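Signal recognition particle subunit SRP68 (Chaetomium thermophilum, PDB 4P3G) binds the SRP RNA through its RNA-binding domain and is a component of the signal recognition particle, which probably targets secretory and membrane proteins to the endoplasmic reticulum. Local coordinates at residues Ala176-Ser181 against Ile185-Leu190. Numbering follows the deposited sequence.
Sequences ALATSS and IFKELL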
loop_
_atom_site.group_PDB
_atom_site.type_symbol
_atom_site.label_atom_id
_atom_site.label_comp_id
_atom_site.label_asym_id
_atom_site.label_seq_id
_atom_site.Cartn_x
_atom_site.Cartn_y
_atom_site.Cartn_z
ATOM N N ALA A 176 10.689 12.710 10.228
ATOM C CA ALA A 176 11.385 13.931 9.883
ATOM C C ALA A 176 12.549 14.192 10.841
ATOM O O ALA A 176 13.675 14.445 10.385
ATOM C CB ALA A 176 10.416 15.104 9.870
ATOM N N LEU A 177 12.285 14.059 12.150
ATOM C CA LEU A 177 13.290 14.312 13.198
ATOM C C LEU A 177 14.436 13.317 13.139
ATOM O O LEU A 177 15.569 13.630 13.506
ATOM C CB LEU A 177 12.664 14.247 14.597
ATOM C CG LEU A 177 11.710 15.367 15.008
ATOM C CD1 LEU A 177 11.038 15.068 16.323
ATOM C CD2 LEU A 177 12.445 16.679 15.094
ATOM N N ALA A 178 14.133 12.109 12.689
ATOM C CA ALA A 178 15.147 11.089 12.587
ATOM C C ALA A 178 16.104 11.508 11.532
ATOM O O ALA A 178 17.294 11.619 11.750
ATOM C CB ALA A 178 14.527 9.751 12.218
ATOM N N THR A 179 15.518 11.820 10.392
ATOM C CA THR A 179 16.232 12.079 9.162
ATOM C C THR A 179 17.158 13.303 9.287
ATOM O O THR A 179 18.224 13.354 8.673
ATOM C CB THR A 179 15.212 12.214 8.026
ATOM O OG1 THR A 179 14.508 10.972 7.873
ATOM C CG2 THR A 179 15.884 12.566 6.758
ATOM N N SER A 180 16.744 14.283 10.083
ATOM C CA SER A 180 17.574 15.449 10.394
ATOM C C SER A 180 18.819 15.062 11.231
ATOM O O SER A 180 19.891 15.671 11.118
ATOM C CB SER A 180 16.753 16.519 11.112
ATOM O OG SER A 180 16.191 16.020 12.316
ATOM N N SER A 181 18.645 14.071 12.101
ATOM C CA SER A 181 19.700 13.590 12.996
ATOM C C SER A 181 20.172 12.177 12.647
ATOM O O SER A 181 20.953 11.585 13.395
ATOM C CB SER A 181 19.228 13.645 14.458
ATOM O OG SER A 181 20.258 13.247 15.353
ATOM N N ILE A 185 18.304 7.414 17.446
ATOM C CA ILE A 185 17.398 7.199 18.558
ATOM C C ILE A 185 15.989 7.231 17.996
ATOM O O ILE A 185 15.139 6.434 18.369
ATOM C CB ILE A 185 17.539 8.309 19.623
ATOM C CG1 ILE A 185 19.005 8.448 20.042
ATOM C CG2 ILE A 185 16.653 8.052 20.828
ATOM C CD1 ILE A 185 19.265 9.462 21.156
ATOM N N PHE A 186 15.745 8.119 17.037
ATOM C CA PHE A 186 14.422 8.184 16.408
ATOM C C PHE A 186 14.173 6.981 15.489
ATOM O O PHE A 186 13.056 6.468 15.455
ATOM C CB PHE A 186 14.271 9.483 15.645
ATOM C CG PHE A 186 14.384 10.697 16.505
ATOM C CD1 PHE A 186 13.324 11.108 17.288
ATOM C CD2 PHE A 186 15.563 11.441 16.530
ATOM C CE1 PHE A 186 13.439 12.253 18.089
ATOM C CE2 PHE A 186 15.687 12.582 17.324
ATOM C CZ PHE A 186 14.625 12.983 18.108
ATOM N N LYS A 187 15.194 6.521 14.753
ATOM C CA LYS A 187 14.996 5.325 13.939
ATOM C C LYS A 187 14.688 4.126 14.835
ATOM O O LYS A 187 13.757 3.372 14.537
ATOM C CB LYS A 187 16.193 5.012 13.036
ATOM C CG LYS A 187 16.377 6.000 11.904
ATOM C CD LYS A 187 17.408 5.535 10.877
ATOM C CE LYS A 187 17.495 6.510 9.687
ATOM N NZ LYS A 187 18.523 6.110 8.663
ATOM N N GLU A 188 15.373 4.004 15.978
ATOM C CA GLU A 188 15.093 2.867 16.850
ATOM C C GLU A 188 13.670 2.983 17.338
ATOM O O GLU A 188 12.944 2.004 17.357
ATOM C CB GLU A 188 16.029 2.808 18.055
ATOM C CG GLU A 188 17.492 2.614 17.711
ATOM C CD GLU A 188 18.404 2.711 18.927
ATOM O OE1 GLU A 188 17.918 3.084 20.022
ATOM O OE2 GLU A 188 19.618 2.445 18.774
ATOM N N LEU A 189 13.258 4.178 17.724
ATOM C CA LEU A 189 11.910 4.327 18.227
ATOM C C LEU A 189 10.858 4.030 17.126
ATOM O O LEU A 189 9.853 3.359 17.393
ATOM C CB LEU A 189 11.713 5.728 18.790
ATOM C CG LEU A 189 10.404 5.933 19.550
ATOM C CD1 LEU A 189 10.318 4.993 20.763
ATOM C CD2 LEU A 189 10.234 7.371 19.983
ATOM N N LEU A 190 11.115 4.475 15.890
ATOM C CA LEU A 190 10.221 4.209 14.763
ATOM C C LEU A 190 10.215 2.718 14.472
ATOM O O LEU A 190 9.161 2.082 14.293
ATOM C CB LEU A 190 10.717 4.946 13.508
ATOM C CG LEU A 190 10.571 6.476 13.431
ATOM C CD1 LEU A 190 11.488 7.053 12.381
ATOM C CD2 LEU A 190 9.137 6.849 13.163
#
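Phe186 and Ala178 meet at the closed end of a helical hairpin, where helix 160-181 turns back through a short loop into helix 186-205 within the RNA-binding domain of SRP68, an all-helical fold related to tetratricopeptide repeats. The two short segments run roughly antiparallel, at 146° between their directions, with axes 9.1 Å apart. Alanine suits this junction because its single methyl group lets the backbones come near, with Ala178 CA and Phe186 CA 4.9 Å apart; the CB atoms of the same two residues are in plain apolar contact. One turn further along the second helix, Leu190 reaches the same methyl with a branch, CD1 to Ala178 CB 4.1 Å. The aliphatic CG of Lys187 also touches Ala178 CB, and the chain beyond it is extended.

Phenylalanine offers a flat face large enough for Leu177 CB to sit over its centre, and leucine supplies both CB and a branch to meet it. With CG beside its backbone N (chi1 -61°), Phe186 points its ring toward helix 160-181, and the twist about CB-CG turns one face to Leu177. There Leu177 CB makes a CH-pi contact, 4.1 Å from the ring centroid and only 8° off the normal, while its CD1 branch comes to Phe186 CE1. Farther out, Phe186 also packs on Thr11 and Lys12 of helix 10-21, and Leu177 touches Thr137 and Asp141 of helix 136-156 as well as Pro136 of a second subunit. The contact between the segments is apolar, without hydrogen bonds. Within its own helix, serine's short hydroxyl can reach back about one turn: Ser180 OG donates to Leu177 O at 2.7 Å, approaching from above the carbonyl plane.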